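Side-chain contacts in putative aspartyl-tRNA synthetase (Leishmania major, PDB 6OD8), which probably catalyses the ATP-dependent attachment of L-aspartate to tRNA(Asp), releasing AMP and diphosphate, as a class II aminoacyl-tRNA synthetase: residues Ile243-Ile248 / Gln276-Met281; Val282-Val287 / Asp514-Gly519; Tyr337-Leu342 / Thr443-Ser448; Lys371-Gly376 / Glu439-Asp444. One frame throughout, in Å; residues are numbered along the deposited sequence. Where two conformers were deposited one is given.

Contact 1: residues Ile243-Ile248 / Gln276-Met281; sequences IHSPKI and QLYKQM. With EDO (1,2-ethanediol), chain G.
Motif 1 of the class II aminoacyl-tRNA synthetases, the helix, strand and proline element of the dimer interface, is where Pro246 and Ser245 meet Tyr278 of helix 276-283. The position of Pro246, after helix 215-237 and strand 241-242, matches the hallmark proline of that motif. Its CG-CD side lies over one face of the tyrosine, the two rings inclined only modestly to each other: Pro246 CD is 4.0 Å from the Tyr278 ring centroid and 5° off the ring normal, a well-centred CH-pi contact, and Pro246 CG reaches Tyr278 CZ at 3.7 Å. Ser245 contributes carbon, its CB lying 3.5 Å from Tyr278 CB. With chi1 at 56°, Ser245 OG sits between the backbone N and the carbonyl carbon, where it hydrogen-bonds Glu292. At the outer end of the ring, Tyr278 OH hydrogen-bonds Pro558 O of the second subunit, so the same tyrosine faces motif 1 and the partner chain. Ile243 CD1 packs 4.0 Å from Lys279 CA, while the extended lysine leads away to a salt bridge with Asp315. An ethanediol, probably from the crystallisation liquor, accepts from Leu277 N through its O2 (2.9 Å) and sets its C2 obliquely against the ring, 3.4 Å from Tyr278 CE2.

Contact 2: residues Val282-Val287 / Asp514-Gly519; sequences VLQGDV and DSFRLG
Van der Waals packing joins Gln284, near the C-terminal end of helix 276-283, to Ser515 and Phe516. Gln284 CB lies 3.3 Å from Ser515 O, and Gln284 CG is 3.4 Å from that same carbonyl oxygen. A bend at chi2 (-37°) swings the amide to the rim of Phe516, where Gln284 NE2 lies near the ring plane, 3.7 Å from Phe516 CE1; amide and ring planes are 54° apart. Polar bonding of this amide is found outside the two segments: OE1 bonds Trp521 N and NE2 bonds Gln280 O. Ser515 OG stands 3.7 Å above the Phe516 ring plane, over its centre, and is hydrogen-bonded to Tyr512 O. One salt bridge ties the 514-517 turn to itself, Arg517 NE meeting Asp514 OD1 at 2.9 Å in the guanidinium plane. Arg213 of the second subunit hydrogen-bonds both Gln284 O and Leu518 O. With both ends of its amide engaged, Gln284 is fixed in rotation, and its buried polar group links the helix end to the approach to motif 3 strand 523-529 at the dimer interface.

Contact 3: residues Tyr337-Leu342 / Thr443-Ser448; sequences YIFERL and TDFFIS. With EDO (1,2-ethanediol), chain I; EDO (1,2-ethanediol), chain K.
In the class II catalytic core, a helix packs against the large, mostly antiparallel sheet where Phe339 of helix 325-342 meets Phe445 of strand 445-449. The two rings form an offset edge-to-face (T-shaped) pair, with planes at 80° and centroids 5.7 Å apart. Phe339 supplies the edge: its CE2 comes 3.8 Å from Phe445 CD1, which lies near the Phe339 ring plane. Phe445 has CG anti to the backbone N (chi1 -173°), which carries its ring out from the strand toward the helix. The backbones stay well apart, the nearest CA atoms, of Phe339 and Phe445, being 10.9 Å from each other, so the rings alone bridge the gap. Ile477 of the neighbouring strand 472-477 touches both phenylalanines, while Trp363 meets Phe339 and Phe335 meets Phe445, extending the aromatic and aliphatic packing between helix and sheet. Elsewhere on the same helix turn, Arg341 lays its guanidinium against the Tyr337 ring, with Tyr337 CE1 3.2 Å above the guanidinium plane. Tyr337 O takes two donors from opposite faces of its carbonyl plane: the helical Arg341 N at 3.2 Å and the side-chain Arg341 NH1 at 3.3 Å.

Contact 4: residues Lys371-Gly376 / Glu439-Asp444; sequences KELGVG and ERYGTD. With EDO (1,2-ethanediol), chain K.
Leu373, with CG beside its backbone N (chi1 -59°), splits its two methyls between Tyr441 and Arg440. CD1 of Leu373 comes obliquely to the tyrosine ring, 3.4 Å from Tyr441 CD1, and is 3.5 Å from the carbonyl oxygen Arg440 O. The other methyl, Leu373 CD2, lies over one face of the guanidinium, 4.0 Å from Arg440 NH2. That face is presented because the arginine runs extended to NE and then turns at chi4 (76°). Val375 adds an edge contact, its CG2 near the plane of the Tyr441 ring and 4.0 Å from Tyr441 CE1. The polar ends converge on one acceptor, Asp386, which forms a salt bridge with Arg440 NH2 and a hydrogen bond with Tyr441 OH; Arg440 NE adds a weak bond to Tyr441 OH at 3.2 Å. Each helix is followed by a glycine of positive phi, Gly374 and Gly442, the former in a Schellman motif just before strand 376-377, outermost within this chain in the large mixed sheet of the class II domain.

In the fold
All four contacts lie in the class II synthetase region. Contacts 1 and 2 share helix 276-283, their centres 13 Å apart, and touch through Met281 CG and Ser515 OG at 3.4 Å; both reach the second subunit, so this helix connects motif 1 with the approach to motif 3 at the dimer interface. Contacts 3 and 4, centres 15 Å apart, share Thr443 and Asp444, the turn leading from helix 427-441 into strand 445-449, and neither touches the partner chain. Contact 1 closes first along the chain; contacts 3 and 4 are nested within the loop contact 2 closes. Some 41 Å separates the centres of contacts 2 and 4, so packing at the dimer interface is well separated from packing that no other chain touches.

Contact 1: residues Ile243-Ile248 / Gln276-Met281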
loop_
_atom_site.group_PDB
_atom_site.type_symbol
_atom_site.label_atom_id
_atom_site.label_comp_id
_atom_site.label_asym_id
_atom_site.label_seq_id
_atom_site.Cartn_x
_atom_site.Cartn_y
_atom_site.Cartn_z
ATOM N N ILE A 243 -2.873 8.135 -0.793
ATOM C CA ILE A 243 -2.102 8.942 -1.731
ATOM C C ILE A 243 -0.808 8.217 -2.045
ATOM O O ILE A 243 -0.348 7.357 -1.292
ATOM C CB ILE A 243 -1.790 10.366 -1.205
ATOM C CG1 ILE A 243 -0.967 10.279 0.088
ATOM C CG2 ILE A 243 -3.079 11.135 -0.931
ATOM C CD1 ILE A 243 -0.413 11.656 0.538
ATOM N N HIS A 244 -0.205 8.616 -3.164
ATOM C CA HIS A 244 1.090 8.118 -3.610
ATOM C C HIS A 244 1.900 9.334 -4.021
ATOM O O HIS A 244 1.575 9.987 -5.017
ATOM C CB HIS A 244 0.921 7.125 -4.770
ATOM C CG HIS A 244 0.320 5.824 -4.333
ATOM N ND1 HIS A 244 -1.024 5.539 -4.453
ATOM C CD2 HIS A 244 0.875 4.760 -3.717
ATOM C CE1 HIS A 244 -1.262 4.340 -3.951
ATOM N NE2 HIS A 244 -0.129 3.849 -3.492
ATOM N N SER A 245 2.906 9.672 -3.223
ATOM C CA SER A 245 3.758 10.823 -3.467
ATOM C C SER A 245 5.143 10.371 -3.909
ATOM O O SER A 245 5.536 9.223 -3.679
ATOM C CB SER A 245 3.848 11.711 -2.204
ATOM O OG SER A 245 4.297 10.991 -1.088
ATOM N N PRO A 246 5.900 11.229 -4.593
ATOM C CA PRO A 246 7.135 10.752 -5.228
ATOM C C PRO A 246 8.240 10.494 -4.225
ATOM O O PRO A 246 8.396 11.195 -3.219
ATOM C CB PRO A 246 7.514 11.897 -6.184
ATOM C CG PRO A 246 6.882 13.129 -5.556
ATOM C CD PRO A 246 5.576 12.615 -4.978
ATOM N N LYS A 247 9.035 9.487 -4.530
ATOM C CA LYS A 247 10.219 9.210 -3.741
ATOM C C LYS A 247 11.451 9.894 -4.305
ATOM O O LYS A 247 12.412 10.117 -3.555
ATOM C CB LYS A 247 10.438 7.689 -3.637
ATOM C CG LYS A 247 9.156 6.913 -3.296
ATOM C CD LYS A 247 8.447 7.484 -2.054
ATOM C CE LYS A 247 6.991 6.988 -1.889
ATOM N NZ LYS A 247 6.280 7.820 -0.809
ATOM N N ILE A 248 11.420 10.296 -5.575
ATOM C CA ILE A 248 12.482 11.127 -6.150
ATOM C C ILE A 248 12.148 12.596 -5.901
ATOM O O ILE A 248 11.048 13.053 -6.215
ATOM C CB ILE A 248 12.653 10.840 -7.651
ATOM C CG1 ILE A 248 13.142 9.397 -7.830
ATOM C CG2 ILE A 248 13.637 11.837 -8.272
ATOM C CD1 ILE A 248 13.328 8.972 -9.278
ATOM N N GLN A 276 6.562 13.297 4.270
ATOM C CA GLN A 276 6.100 14.375 5.153
ATOM C C GLN A 276 5.614 15.617 4.412
ATOM O O GLN A 276 4.498 16.083 4.622
ATOM C CB GLN A 276 7.226 14.782 6.112
ATOM C CG GLN A 276 6.854 15.957 7.020
ATOM C CD GLN A 276 5.756 15.571 7.991
ATOM O OE1 GLN A 276 5.803 14.497 8.585
ATOM N NE2 GLN A 276 4.760 16.423 8.137
ATOM N N LEU A 277 6.458 16.194 3.567
ATOM C CA LEU A 277 6.078 17.451 2.930
ATOM C C LEU A 277 4.873 17.270 2.001
ATOM O O LEU A 277 3.951 18.090 2.009
ATOM C CB LEU A 277 7.264 18.033 2.159
ATOM C CG LEU A 277 8.598 18.207 2.893
ATOM C CD1 LEU A 277 9.530 19.036 2.009
ATOM C CD2 LEU A 277 8.424 18.884 4.253
ATOM N N TYR A 278 4.857 16.193 1.206
ATOM C CA TYR A 278 3.760 15.981 0.258
ATOM C C TYR A 278 2.438 15.710 0.966
ATOM O O TYR A 278 1.388 16.183 0.518
ATOM C CB TYR A 278 4.100 14.830 -0.694
ATOM C CG TYR A 278 5.250 15.189 -1.588
ATOM C CD1 TYR A 278 5.102 16.157 -2.567
ATOM C CD2 TYR A 278 6.495 14.576 -1.446
ATOM C CE1 TYR A 278 6.162 16.529 -3.375
ATOM C CE2 TYR A 278 7.561 14.944 -2.269
ATOM C CZ TYR A 278 7.386 15.911 -3.211
ATOM O OH TYR A 278 8.448 16.266 -4.014
ATOM N N LYS A 279 2.450 14.918 2.045
ATOM C CA LYS A 279 1.169 14.642 2.686
ATOM C C LYS A 279 0.555 15.908 3.279
ATOM O O LYS A 279 -0.669 16.061 3.262
ATOM C CB LYS A 279 1.286 13.524 3.729
ATOM C CG LYS A 279 2.121 13.835 5.007
ATOM C CD LYS A 279 2.108 12.603 5.924
ATOM C CE LYS A 279 3.065 12.819 7.093
ATOM N NZ LYS A 279 2.789 11.873 8.215
ATOM N N GLN A 280 1.373 16.871 3.728
ATOM C CA GLN A 280 0.795 18.158 4.102
ATOM C C GLN A 280 0.285 18.931 2.886
ATOM O O GLN A 280 -0.766 19.583 2.949
ATOM C CB GLN A 280 1.832 19.012 4.837
ATOM C CG GLN A 280 2.356 18.415 6.111
ATOM C CD GLN A 280 3.324 19.394 6.783
ATOM O OE1 GLN A 280 4.531 19.162 6.852
ATOM N NE2 GLN A 280 2.793 20.525 7.210
ATOM N N MET A 281 1.062 18.959 1.802
ATOM C CA MET A 281 0.653 19.735 0.640
ATOM C C MET A 281 -0.660 19.225 0.061
ATOM O O MET A 281 -1.462 20.016 -0.436
ATOM C CB MET A 281 1.752 19.691 -0.424
ATOM C CG MET A 281 3.070 20.317 0.094
ATOM S SD MET A 281 4.527 19.927 -0.935
ATOM C CE MET A 281 3.980 20.842 -2.357
HETATM C C1 EDO G . 10.476 15.598 0.918
HETATM O O1 EDO G . 11.316 14.905 1.861
HETATM C C2 EDO G . 9.141 14.856 0.778
HETATM O O2 EDO G . 8.458 14.726 2.047
#

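Contact 2: residues Val282-Val287 / Asp514-Gly519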
loop_
_atom_site.group_PDB
_atom_site.type_symbol
_atom_site.label_atom_id
_atom_site.label_comp_id
_atom_site.label_asym_id
_atom_site.label_seq_id
_atom_site.Cartn_x
_atom_site.Cartn_y
_atom_site.Cartn_z
ATOM N N VAL A 282 -0.919 17.919 0.134
ATOM C CA VAL A 282 -2.150 17.402 -0.458
ATOM C C VAL A 282 -3.368 17.889 0.317
ATOM O O VAL A 282 -4.426 18.133 -0.265
ATOM C CB VAL A 282 -2.098 15.866 -0.549
ATOM C CG1 VAL A 282 -3.416 15.320 -1.122
ATOM C CG2 VAL A 282 -0.943 15.449 -1.459
ATOM N N LEU A 283 -3.238 18.072 1.635
ATOM C CA LEU A 283 -4.357 18.630 2.389
ATOM C C LEU A 283 -4.684 20.050 1.937
ATOM O O LEU A 283 -5.840 20.488 2.012
ATOM C CB LEU A 283 -4.035 18.613 3.875
ATOM C CG LEU A 283 -3.771 17.291 4.585
ATOM C CD1 LEU A 283 -3.990 17.490 6.070
ATOM C CD2 LEU A 283 -4.595 16.130 4.063
ATOM N N GLN A 284 -3.696 20.780 1.449
ATOM C CA GLN A 284 -3.980 22.110 0.925
ATOM C C GLN A 284 -4.643 22.069 -0.447
ATOM O O GLN A 284 -5.033 23.126 -0.959
ATOM C CB GLN A 284 -2.686 22.942 0.877
ATOM C CG GLN A 284 -1.861 22.897 2.190
ATOM C CD GLN A 284 -2.695 22.867 3.469
ATOM O OE1 GLN A 284 -3.698 23.562 3.589
ATOM N NE2 GLN A 284 -2.275 22.051 4.428
ATOM N N GLY A 285 -4.780 20.888 -1.047
ATOM C CA GLY A 285 -5.622 20.738 -2.220
ATOM C C GLY A 285 -7.014 20.255 -1.863
ATOM O O GLY A 285 -7.749 19.748 -2.716
ATOM N N ASP A 286 -7.350 20.367 -0.581
ATOM C CA ASP A 286 -8.666 20.134 0.029
ATOM C C ASP A 286 -8.994 18.658 0.221
ATOM O O ASP A 286 -10.153 18.325 0.507
ATOM C CB ASP A 286 -9.801 20.819 -0.749
ATOM C CG ASP A 286 -9.698 22.351 -0.690
ATOM O OD1 ASP A 286 -8.924 22.839 0.152
ATOM O OD2 ASP A 286 -10.360 23.055 -1.488
ATOM N N VAL A 287 -8.026 17.761 0.124
ATOM C CA VAL A 287 -8.302 16.389 0.549
ATOM C C VAL A 287 -8.312 16.418 2.075
ATOM O O VAL A 287 -7.309 16.818 2.672
ATOM C CB VAL A 287 -7.254 15.396 0.016
ATOM C CG1 VAL A 287 -7.642 13.974 0.415
ATOM C CG2 VAL A 287 -7.100 15.512 -1.507
ATOM N N ASP A 514 5.132 27.429 -0.208
ATOM C CA ASP A 514 4.147 28.054 -1.089
ATOM C C ASP A 514 2.780 27.378 -1.003
ATOM O O ASP A 514 1.755 28.028 -1.262
ATOM C CB ASP A 514 4.636 28.008 -2.538
ATOM C CG ASP A 514 5.683 29.055 -2.834
ATOM O OD1 ASP A 514 5.959 29.904 -1.948
ATOM O OD2 ASP A 514 6.235 29.015 -3.958
ATOM N N SER A 515 2.739 26.084 -0.681
ATOM C CA SER A 515 1.452 25.388 -0.615
ATOM C C SER A 515 0.563 25.886 0.515
ATOM O O SER A 515 -0.629 25.559 0.524
ATOM C CB SER A 515 1.640 23.870 -0.475
ATOM O OG SER A 515 2.012 23.475 0.844
ATOM N N PHE A 516 1.101 26.665 1.454
ATOM C CA PHE A 516 0.300 27.198 2.549
ATOM C C PHE A 516 -0.145 28.630 2.315
ATOM O O PHE A 516 -0.750 29.228 3.214
ATOM C CB PHE A 516 1.086 27.122 3.865
ATOM C CG PHE A 516 1.590 25.749 4.181
ATOM C CD1 PHE A 516 0.702 24.722 4.510
ATOM C CD2 PHE A 516 2.947 25.466 4.123
ATOM C CE1 PHE A 516 1.170 23.437 4.794
ATOM C CE2 PHE A 516 3.432 24.180 4.435
ATOM C CZ PHE A 516 2.528 23.166 4.755
ATOM N N ARG A 517 0.187 29.213 1.157
ATOM C CA ARG A 517 -0.010 30.644 0.960
ATOM C C ARG A 517 -1.365 30.982 0.359
ATOM O O ARG A 517 -1.774 32.141 0.420
ATOM C CB ARG A 517 1.093 31.211 0.070
ATOM C CG ARG A 517 2.490 31.234 0.729
ATOM C CD ARG A 517 3.454 31.935 -0.229
ATOM N NE ARG A 517 4.863 31.732 0.087
ATOM C CZ ARG A 517 5.514 32.374 1.052
ATOM N NH1 ARG A 517 6.804 32.127 1.248
ATOM N NH2 ARG A 517 4.878 33.237 1.846
ATOM N N LEU A 518 -2.078 30.000 -0.195
ATOM C CA LEU A 518 -3.353 30.215 -0.883
ATOM C C LEU A 518 -4.519 29.709 -0.037
ATOM O O LEU A 518 -5.460 29.082 -0.539
ATOM C CB LEU A 518 -3.355 29.528 -2.252
ATOM C CG LEU A 518 -2.174 29.871 -3.171
ATOM C CD1 LEU A 518 -2.261 29.092 -4.482
ATOM C CD2 LEU A 518 -2.086 31.378 -3.435
ATOM N N GLY A 519 -4.456 29.985 1.259
ATOM C CA GLY A 519 -5.383 29.459 2.234
ATOM C C GLY A 519 -4.948 28.078 2.672
ATOM O O GLY A 519 -4.727 27.200 1.824
#

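Contact 3: residues Tyr337-Leu342 / Thr443-Ser448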
loop_
_atom_site.group_PDB
_atom_site.type_symbol
_atom_site.label_atom_id
_atom_site.label_comp_id
_atom_site.label_asym_id
_atom_site.label_seq_id
_atom_site.Cartn_x
_atom_site.Cartn_y
_atom_site.Cartn_z
ATOM N N TYR A 337 -7.083 -0.766 17.095
ATOM C CA TYR A 337 -7.676 -1.608 16.060
ATOM C C TYR A 337 -6.689 -2.663 15.579
ATOM O O TYR A 337 -7.032 -3.845 15.448
ATOM C CB TYR A 337 -8.114 -0.701 14.904
ATOM C CG TYR A 337 -8.767 -1.363 13.702
ATOM C CD1 TYR A 337 -10.153 -1.403 13.581
ATOM C CD2 TYR A 337 -7.999 -1.874 12.657
ATOM C CE1 TYR A 337 -10.769 -1.974 12.454
ATOM C CE2 TYR A 337 -8.605 -2.455 11.531
ATOM C CZ TYR A 337 -9.991 -2.503 11.439
ATOM O OH TYR A 337 -10.603 -3.070 10.322
ATOM N N ILE A 338 -5.457 -2.242 15.286
ATOM C CA ILE A 338 -4.440 -3.158 14.773
ATOM C C ILE A 338 -4.126 -4.237 15.806
ATOM O O ILE A 338 -4.148 -5.436 15.502
ATOM C CB ILE A 338 -3.182 -2.373 14.353
ATOM C CG1 ILE A 338 -3.497 -1.502 13.132
ATOM C CG2 ILE A 338 -1.991 -3.304 14.062
ATOM C CD1 ILE A 338 -2.381 -0.536 12.727
ATOM N N PHE A 339 -3.834 -3.828 17.039
ATOM C CA PHE A 339 -3.431 -4.772 18.077
ATOM C C PHE A 339 -4.540 -5.762 18.380
ATOM O O PHE A 339 -4.285 -6.953 18.615
ATOM C CB PHE A 339 -3.067 -4.008 19.370
ATOM C CG PHE A 339 -1.798 -3.205 19.279
ATOM C CD1 PHE A 339 -0.784 -3.580 18.420
ATOM C CD2 PHE A 339 -1.613 -2.077 20.093
ATOM C CE1 PHE A 339 0.391 -2.850 18.353
ATOM C CE2 PHE A 339 -0.446 -1.347 20.044
ATOM C CZ PHE A 339 0.565 -1.727 19.159
ATOM N N GLU A 340 -5.780 -5.283 18.418
ATOM C CA GLU A 340 -6.899 -6.182 18.688
ATOM C C GLU A 340 -7.052 -7.235 17.596
ATOM O O GLU A 340 -7.372 -8.394 17.889
ATOM C CB GLU A 340 -8.170 -5.350 18.846
ATOM C CG GLU A 340 -9.473 -6.082 18.751
ATOM C CD GLU A 340 -10.651 -5.108 18.763
ATOM O OE1 GLU A 340 -10.579 -4.100 19.510
ATOM O OE2 GLU A 340 -11.628 -5.340 18.010
ATOM N N ARG A 341 -6.784 -6.869 16.347
ATOM C CA ARG A 341 -6.910 -7.837 15.262
ATOM C C ARG A 341 -5.670 -8.727 15.142
ATOM O O ARG A 341 -5.792 -9.924 14.848
ATOM C CB ARG A 341 -7.211 -7.089 13.961
ATOM C CG ARG A 341 -8.702 -6.740 13.931
ATOM C CD ARG A 341 -9.099 -5.725 12.904
ATOM N NE ARG A 341 -10.527 -5.422 13.069
ATOM C CZ ARG A 341 -11.045 -4.724 14.080
ATOM N NH1 ARG A 341 -10.263 -4.229 15.042
ATOM N NH2 ARG A 341 -12.358 -4.527 14.139
ATOM N N LEU A 342 -4.477 -8.181 15.393
ATOM C CA LEU A 342 -3.283 -9.028 15.382
ATOM C C LEU A 342 -3.391 -10.138 16.409
ATOM O O LEU A 342 -2.910 -11.254 16.174
ATOM C CB LEU A 342 -2.021 -8.206 15.632
ATOM C CG LEU A 342 -1.520 -7.271 14.511
ATOM C CD1 LEU A 342 -0.278 -6.550 15.025
ATOM C CD2 LEU A 342 -1.240 -8.001 13.150
ATOM N N THR A 443 1.488 -1.380 31.507
ATOM C CA THR A 443 1.276 -1.363 30.071
ATOM C C THR A 443 2.604 -1.232 29.337
ATOM O O THR A 443 3.547 -0.602 29.826
ATOM C CB THR A 443 0.326 -0.235 29.636
ATOM O OG1 THR A 443 0.115 -0.319 28.221
ATOM C CG2 THR A 443 0.898 1.129 29.995
ATOM N N ASP A 444 2.664 -1.873 28.167
ATOM C CA ASP A 444 3.794 -1.828 27.245
ATOM C C ASP A 444 3.659 -0.729 26.197
ATOM O O ASP A 444 4.548 -0.604 25.346
ATOM C CB ASP A 444 3.946 -3.169 26.487
ATOM C CG ASP A 444 4.174 -4.355 27.406
ATOM O OD1 ASP A 444 5.019 -4.274 28.322
ATOM O OD2 ASP A 444 3.506 -5.387 27.192
ATOM N N PHE A 445 2.580 0.066 26.243
ATOM C CA PHE A 445 2.263 1.069 25.233
ATOM C C PHE A 445 1.837 2.362 25.912
ATOM O O PHE A 445 0.960 2.335 26.776
ATOM C CB PHE A 445 1.129 0.586 24.326
ATOM C CG PHE A 445 0.852 1.508 23.158
ATOM C CD1 PHE A 445 1.477 1.302 21.939
ATOM C CD2 PHE A 445 -0.002 2.590 23.289
ATOM C CE1 PHE A 445 1.238 2.142 20.857
ATOM C CE2 PHE A 445 -0.233 3.434 22.212
ATOM C CZ PHE A 445 0.387 3.213 21.002
ATOM N N PHE A 446 2.408 3.492 25.503
ATOM C CA PHE A 446 1.987 4.755 26.105
ATOM C C PHE A 446 2.438 5.904 25.215
ATOM O O PHE A 446 3.308 5.752 24.350
ATOM C CB PHE A 446 2.510 4.913 27.539
ATOM C CG PHE A 446 3.966 5.312 27.632
ATOM C CD1 PHE A 446 4.319 6.641 27.773
ATOM C CD2 PHE A 446 4.976 4.353 27.574
ATOM C CE1 PHE A 446 5.664 7.026 27.870
ATOM C CE2 PHE A 446 6.311 4.728 27.631
ATOM C CZ PHE A 446 6.652 6.058 27.792
ATOM N N ILE A 447 1.806 7.055 25.399
ATOM C CA ILE A 447 2.252 8.239 24.678
ATOM C C ILE A 447 2.770 9.257 25.686
ATOM O O ILE A 447 2.258 9.346 26.801
ATOM C CB ILE A 447 1.144 8.825 23.775
ATOM C CG1 ILE A 447 0.165 9.672 24.568
ATOM C CG2 ILE A 447 0.394 7.705 23.074
ATOM C CD1 ILE A 447 0.469 11.168 24.548
ATOM N N SER A 448 3.816 9.991 25.287
ATOM C CA SER A 448 4.369 11.115 26.027
ATOM C C SER A 448 3.978 12.375 25.278
ATOM O O SER A 448 4.305 12.515 24.097
ATOM C CB SER A 448 5.894 11.028 26.145
ATOM O OG SER A 448 6.416 12.146 26.889
HETATM C C1 EDO I . -11.234 -8.812 15.056
HETATM O O1 EDO I . -12.623 -8.552 14.825
HETATM C C2 EDO I . -10.971 -8.894 16.553
HETATM O O2 EDO I . -11.719 -7.879 17.228
HETATM C C1 EDO K . 8.923 -1.621 28.715
HETATM O O1 EDO K . 9.786 -2.449 29.496
HETATM C C2 EDO K . 7.529 -2.211 28.668
HETATM O O2 EDO K . 7.489 -3.323 27.767
#

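Contact 4: residues Lys371-Gly376 / Glu439-Asp444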
loop_
_atom_site.group_PDB
_atom_site.type_symbol
_atom_site.label_atom_id
_atom_site.label_comp_id
_atom_site.label_asym_id
_atom_site.label_seq_id
_atom_site.Cartn_x
_atom_site.Cartn_y
_atom_site.Cartn_z
ATOM N N LYS A 371 -8.384 3.042 38.322
ATOM C CA LYS A 371 -8.971 3.480 39.583
ATOM C C LYS A 371 -7.916 3.547 40.688
ATOM O O LYS A 371 -7.850 4.531 41.428
ATOM C CB LYS A 371 -10.124 2.547 39.968
ATOM N N GLU A 372 -7.072 2.510 40.797
ATOM C CA GLU A 372 -6.059 2.441 41.851
ATOM C C GLU A 372 -5.126 3.647 41.840
ATOM O O GLU A 372 -4.735 4.147 42.905
ATOM C CB GLU A 372 -5.228 1.161 41.706
ATOM C CG GLU A 372 -5.965 -0.134 41.987
ATOM C CD GLU A 372 -5.197 -1.355 41.488
ATOM O OE1 GLU A 372 -3.995 -1.220 41.173
ATOM O OE2 GLU A 372 -5.801 -2.447 41.407
ATOM N N LEU A 373 -4.709 4.102 40.656
ATOM C CA LEU A 373 -3.778 5.217 40.579
ATOM C C LEU A 373 -4.467 6.549 40.346
ATOM O O LEU A 373 -3.787 7.575 40.319
ATOM C CB LEU A 373 -2.740 4.989 39.471
ATOM C CG LEU A 373 -1.870 3.740 39.605
ATOM C CD1 LEU A 373 -1.007 3.609 38.353
ATOM C CD2 LEU A 373 -1.010 3.814 40.838
ATOM N N GLY A 374 -5.786 6.568 40.183
ATOM C CA GLY A 374 -6.435 7.838 39.885
ATOM C C GLY A 374 -6.028 8.425 38.550
ATOM O O GLY A 374 -5.860 9.644 38.438
ATOM N N VAL A 375 -5.855 7.576 37.531
ATOM C CA VAL A 375 -5.643 8.043 36.165
ATOM C C VAL A 375 -6.898 8.760 35.686
ATOM O O VAL A 375 -8.026 8.309 35.937
ATOM C CB VAL A 375 -5.290 6.843 35.266
ATOM C CG1 VAL A 375 -5.294 7.208 33.790
ATOM C CG2 VAL A 375 -3.931 6.266 35.671
ATOM N N GLY A 376 -6.716 9.888 35.005
ATOM C CA GLY A 376 -7.858 10.631 34.504
ATOM C C GLY A 376 -8.482 9.950 33.298
ATOM O O GLY A 376 -7.882 9.091 32.674
ATOM N N GLU A 439 6.065 -0.914 35.101
ATOM C CA GLU A 439 5.987 -1.293 36.504
ATOM C C GLU A 439 4.874 -0.547 37.228
ATOM O O GLU A 439 4.179 -1.134 38.059
ATOM C CB GLU A 439 7.339 -1.056 37.175
ATOM C CG GLU A 439 8.436 -1.960 36.612
ATOM C CD GLU A 439 9.805 -1.723 37.237
ATOM O OE1 GLU A 439 9.971 -0.717 37.964
ATOM O OE2 GLU A 439 10.715 -2.554 36.993
ATOM N N ARG A 440 4.670 0.736 36.909
ATOM C CA ARG A 440 3.670 1.546 37.613
ATOM C C ARG A 440 2.263 1.295 37.092
ATOM O O ARG A 440 1.333 1.080 37.880
ATOM C CB ARG A 440 3.976 3.039 37.475
ATOM C CG ARG A 440 3.055 3.897 38.366
ATOM C CD ARG A 440 3.406 5.373 38.331
ATOM N NE ARG A 440 2.376 6.217 38.954
ATOM C CZ ARG A 440 2.202 6.330 40.267
ATOM N NH1 ARG A 440 2.969 5.631 41.093
ATOM N NH2 ARG A 440 1.261 7.138 40.757
ATOM N N TYR A 441 2.100 1.344 35.763
ATOM C CA TYR A 441 0.803 1.328 35.094
ATOM C C TYR A 441 0.449 -0.011 34.471
ATOM O O TYR A 441 -0.719 -0.212 34.127
ATOM C CB TYR A 441 0.743 2.402 33.987
ATOM C CG TYR A 441 0.934 3.806 34.563
ATOM C CD1 TYR A 441 -0.121 4.479 35.178
ATOM C CD2 TYR A 441 2.173 4.437 34.516
ATOM C CE1 TYR A 441 0.057 5.749 35.734
ATOM C CE2 TYR A 441 2.355 5.706 35.045
ATOM C CZ TYR A 441 1.292 6.362 35.655
ATOM O OH TYR A 441 1.458 7.623 36.223
ATOM N N GLY A 442 1.428 -0.897 34.270
ATOM C CA GLY A 442 1.150 -2.237 33.768
ATOM C C GLY A 442 1.015 -2.364 32.274
ATOM O O GLY A 442 0.496 -3.382 31.797
ATOM N N THR A 443 1.488 -1.380 31.507
ATOM C CA THR A 443 1.276 -1.363 30.071
ATOM C C THR A 443 2.604 -1.232 29.337
ATOM O O THR A 443 3.547 -0.602 29.826
ATOM C CB THR A 443 0.326 -0.235 29.636
ATOM O OG1 THR A 443 0.115 -0.319 28.221
ATOM C CG2 THR A 443 0.898 1.129 29.995
ATOM N N ASP A 444 2.664 -1.873 28.167
ATOM C CA ASP A 444 3.794 -1.828 27.245
ATOM C C ASP A 444 3.659 -0.729 26.197
ATOM O O ASP A 444 4.548 -0.604 25.346
ATOM C CB ASP A 444 3.946 -3.169 26.487
ATOM C CG ASP A 444 4.174 -4.355 27.406
ATOM O OD1 ASP A 444 5.019 -4.274 28.322
ATOM O OD2 ASP A 444 3.506 -5.387 27.192
HETATM C C1 EDO K . 8.923 -1.621 28.715
HETATM O O1 EDO K . 9.786 -2.449 29.496
HETATM C C2 EDO K . 7.529 -2.211 28.668
HETATM O O2 EDO K . 7.489 -3.323 27.767
#